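Local coordinates for protein ArsC family reductase (Pseudomonas aeruginosa, PDB 1RW1) that probably acts as a glutathione-dependent thiol reductase of the ArsC family, built on a thioredoxin fold, at residues 2-7 and 25-30. Sequence-based numbering, arbitrary orientation.
Sequences YVLYGI and VAYDFH
Strands 2-6 and 27-31 are the two parallel strands of a beta-alpha-beta unit, paired through alternating backbone bonds. Asp28 bonds through both its backbone N and its backbone O, N reaching Tyr2 O at 2.9 Å and O accepting from Leu4 N at 2.8 Å; His30 does the same with Leu4 O and Gly6 N. Next to Tyr2 and Ala26 a water bridges the two segments, accepting from Tyr2 N and donating to Ala26 O.

On one face, the ring of Tyr5 lies obliquely to that of His30, planes at 38°, with Tyr5 CD2 over a face of the imidazole, 3.4 Å from His30 CG. Both polar ends are held: Tyr5 OH by Glu95 and His41, His30 NE2 by Gly36 O.

The opposite face, toward helix 11-22, carries Leu4, Tyr27 and Phe29. Leu4 runs alongside Tyr27, its CB 3.9 Å from Tyr27 CD2. With CG anti to the backbone N (chi1 171°), the Phe29 ring slants forward and across to Gly6 and Ile7, whose backbone meets the ring edge, Phe29 CZ lying 3.7 Å from Ile7 C. Arg17 of the helix forms a cation-pi contact with Phe29. Such parallel pairing, with the connecting helix packed on one face, is the N-terminal beta-alpha-beta half of the thioredoxin fold.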
ATOM      1  N   TYR A   2       6.715 -12.758   4.939  1.00  9.84           N
ATOM      2  CA  TYR A   2       5.638 -11.865   4.552  1.00  8.77           C
ATOM      3  C   TYR A   2       5.939 -10.470   5.102  1.00  7.56           C
ATOM      4  O   TYR A   2       6.476 -10.327   6.211  1.00  8.65           O
ATOM      5  CB  TYR A   2       4.341 -12.366   5.154  1.00  9.75           C
ATOM      6  CG  TYR A   2       3.957 -13.750   4.682  1.00 12.15           C
ATOM      7  CD1 TYR A   2       4.014 -14.098   3.340  1.00 17.60           C
ATOM      8  CD2 TYR A   2       3.528 -14.724   5.579  1.00 15.14           C
ATOM      9  CE1 TYR A   2       3.655 -15.361   2.906  1.00 19.30           C
ATOM     10  CE2 TYR A   2       3.156 -15.990   5.153  1.00 17.70           C
ATOM     11  CZ  TYR A   2       3.219 -16.295   3.815  1.00 17.55           C
ATOM     12  OH  TYR A   2       2.855 -17.552   3.395  1.00 20.93           O
ATOM     13  N   VAL A   3       5.561  -9.455   4.335  1.00  7.11           N
ATOM     14  CA  VAL A   3       5.839  -8.065   4.725  1.00  6.61           C
ATOM     15  C   VAL A   3       4.574  -7.237   4.511  1.00  6.46           C
ATOM     16  O   VAL A   3       3.991  -7.245   3.421  1.00  7.31           O
ATOM     17  CB  VAL A   3       7.007  -7.441   3.922  1.00  7.85           C
ATOM     18  CG1 VAL A   3       7.330  -6.068   4.484  1.00  7.98           C
ATOM     19  CG2 VAL A   3       8.229  -8.352   3.965  1.00  9.28           C
ATOM     20  N   LEU A   4       4.149  -6.544   5.567  1.00  6.38           N
ATOM     21  CA  LEU A   4       2.988  -5.676   5.553  1.00  6.16           C
ATOM     22  C   LEU A   4       3.476  -4.230   5.554  1.00  5.95           C
ATOM     23  O   LEU A   4       4.233  -3.839   6.440  1.00  7.55           O
ATOM     24  CB  LEU A   4       2.139  -5.946   6.799  1.00  6.59           C
ATOM     25  CG  LEU A   4       0.756  -5.281   6.785  1.00  7.55           C
ATOM     26  CD1 LEU A   4      -0.172  -5.961   5.782  1.00  8.05           C
ATOM     27  CD2 LEU A   4       0.161  -5.316   8.180  1.00  8.47           C
ATOM     28  N   TYR A   5       3.000  -3.432   4.609  1.00  5.41           N
ATOM     29  CA  TYR A   5       3.429  -2.049   4.423  1.00  5.72           C
ATOM     30  C   TYR A   5       2.281  -1.110   4.747  1.00  5.41           C
ATOM     31  O   TYR A   5       1.167  -1.264   4.227  1.00  6.31           O
ATOM     32  CB  TYR A   5       3.827  -1.809   2.964  1.00  5.88           C
ATOM     33  CG  TYR A   5       4.996  -2.620   2.467  1.00  5.66           C
ATOM     34  CD1 TYR A   5       4.848  -3.928   2.082  1.00  6.64           C
ATOM     35  CD2 TYR A   5       6.253  -2.059   2.378  1.00  6.39           C
ATOM     36  CE1 TYR A   5       5.921  -4.662   1.610  1.00  7.30           C
ATOM     37  CE2 TYR A   5       7.338  -2.780   1.913  1.00  7.19           C
ATOM     38  CZ  TYR A   5       7.166  -4.090   1.520  1.00  7.37           C
ATOM     39  OH  TYR A   5       8.237  -4.814   1.048  1.00  9.15           O
ATOM     40  N   GLY A   6       2.565  -0.098   5.560  1.00  5.78           N
ATOM     41  CA  GLY A   6       1.578   0.918   5.878  1.00  5.98           C
ATOM     42  C   GLY A   6       2.030   1.744   7.064  1.00  5.64           C
ATOM     43  O   GLY A   6       3.204   2.085   7.191  1.00  6.59           O
ATOM     44  N   ILE A   7       1.084   2.085   7.944  1.00  5.88           N
ATOM     45  CA  ILE A   7       1.334   2.870   9.148  1.00  6.39           C
ATOM     46  C   ILE A   7       0.563   2.247  10.308  1.00  6.25           C
ATOM     47  O   ILE A   7      -0.225   1.325  10.120  1.00  7.32           O
ATOM     48  CB  ILE A   7       0.921   4.366   8.944  1.00  6.44           C
ATOM     49  CG1 ILE A   7      -0.603   4.497   8.791  1.00  7.40           C
ATOM     50  CG2 ILE A   7       1.669   4.979   7.776  1.00  8.05           C
ATOM     51  CD1 ILE A   7      -1.103   5.938   8.817  1.00  8.96           C
ATOM     52  N   VAL A  25      -0.193 -15.543  11.527  1.00 11.53           N
ATOM     53  CA  VAL A  25       0.716 -15.328  10.415  1.00 12.31           C
ATOM     54  C   VAL A  25       1.882 -14.483  10.902  1.00 13.06           C
ATOM     55  O   VAL A  25       1.683 -13.437  11.498  1.00 14.16           O
ATOM     56  CB  VAL A  25       0.010 -14.589   9.271  1.00 13.00           C
ATOM     57  CG1 VAL A  25       0.981 -14.312   8.133  1.00 14.25           C
ATOM     58  CG2 VAL A  25      -1.222 -15.366   8.780  1.00 14.37           C
ATOM     59  N   ALA A  26       3.105 -14.932  10.651  1.00 13.80           N
ATOM     60  CA  ALA A  26       4.287 -14.133  10.984  1.00 14.28           C
ATOM     61  C   ALA A  26       4.525 -13.162   9.836  1.00 13.16           C
ATOM     62  O   ALA A  26       4.508 -13.557   8.680  1.00 13.82           O
ATOM     63  CB  ALA A  26       5.506 -15.010  11.197  1.00 17.72           C
ATOM     64  N   TYR A  27       4.761 -11.899  10.153  1.00 11.05           N
ATOM     65  CA  TYR A  27       5.049 -10.920   9.115  1.00  9.50           C
ATOM     66  C   TYR A  27       5.903  -9.823   9.710  1.00  9.71           C
ATOM     67  O   TYR A  27       5.841  -9.535  10.905  1.00 11.91           O
ATOM     68  CB  TYR A  27       3.755 -10.333   8.515  1.00  9.61           C
ATOM     69  CG  TYR A  27       2.858  -9.661   9.537  1.00  8.92           C
ATOM     70  CD1 TYR A  27       1.961 -10.410  10.287  1.00  8.77           C
ATOM     71  CD2 TYR A  27       2.938  -8.284   9.778  1.00  8.94           C
ATOM     72  CE1 TYR A  27       1.184  -9.806  11.264  1.00  8.31           C
ATOM     73  CE2 TYR A  27       2.156  -7.684  10.740  1.00  8.84           C
ATOM     74  CZ  TYR A  27       1.279  -8.448  11.481  1.00  7.67           C
ATOM     75  OH  TYR A  27       0.518  -7.840  12.447  1.00  9.29           O
ATOM     76  N   ASP A  28       6.696  -9.212   8.853  1.00  9.22           N
ATOM     77  CA  ASP A  28       7.400  -7.983   9.167  1.00  9.48           C
ATOM     78  C   ASP A  28       6.488  -6.806   8.844  1.00  7.53           C
ATOM     79  O   ASP A  28       5.668  -6.892   7.932  1.00  9.16           O
ATOM     80  CB  ASP A  28       8.674  -7.883   8.333  1.00 11.01           C
ATOM     81  CG  ASP A  28       9.801  -8.758   8.850  1.00 15.21           C
ATOM     82  OD1 ASP A  28       9.634  -9.446   9.876  1.00 21.09           O
ATOM     83  OD2 ASP A  28      10.875  -8.808   8.246  1.00 19.98           O
ATOM     84  N   PHE A  29       6.639  -5.716   9.576  1.00  8.76           N
ATOM     85  CA  PHE A  29       5.873  -4.499   9.365  1.00  8.04           C
ATOM     86  C   PHE A  29       6.807  -3.396   8.904  1.00  7.37           C
ATOM     87  O   PHE A  29       7.727  -3.018   9.626  1.00  9.53           O
ATOM     88  CB  PHE A  29       5.154  -4.117  10.652  1.00  9.21           C
ATOM     89  CG  PHE A  29       4.499  -2.748  10.626  1.00  7.93           C
ATOM     90  CD1 PHE A  29       3.769  -2.291   9.540  1.00  9.35           C
ATOM     91  CD2 PHE A  29       4.618  -1.908  11.718  1.00  9.17           C
ATOM     92  CE1 PHE A  29       3.163  -1.031   9.564  1.00  9.46           C
ATOM     93  CE2 PHE A  29       4.017  -0.661  11.739  1.00  9.91           C
ATOM     94  CZ  PHE A  29       3.296  -0.227  10.674  1.00  9.83           C
ATOM     95  N   HIS A  30       6.565  -2.912   7.692  1.00  6.77           N
ATOM     96  CA  HIS A  30       7.300  -1.810   7.085  1.00  6.78           C
ATOM     97  C   HIS A  30       6.448  -0.549   7.250  1.00  6.31           C
ATOM     98  O   HIS A  30       5.419  -0.404   6.591  1.00  6.73           O
ATOM     99  CB  HIS A  30       7.559  -2.095   5.617  1.00  6.79           C
ATOM    100  CG  HIS A  30       8.314  -1.008   4.926  1.00  7.63           C
ATOM    101  ND1 HIS A  30       9.588  -1.187   4.436  1.00  9.26           N
ATOM    102  CD2 HIS A  30       7.945   0.255   4.605  1.00  8.17           C
ATOM    103  CE1 HIS A  30       9.966  -0.067   3.850  1.00 10.49           C
ATOM    104  NE2 HIS A  30       8.992   0.820   3.933  1.00  9.64           N
TER
HETATM  105  O   HOH W   1       6.703 -14.256   7.438  1.00 19.60           O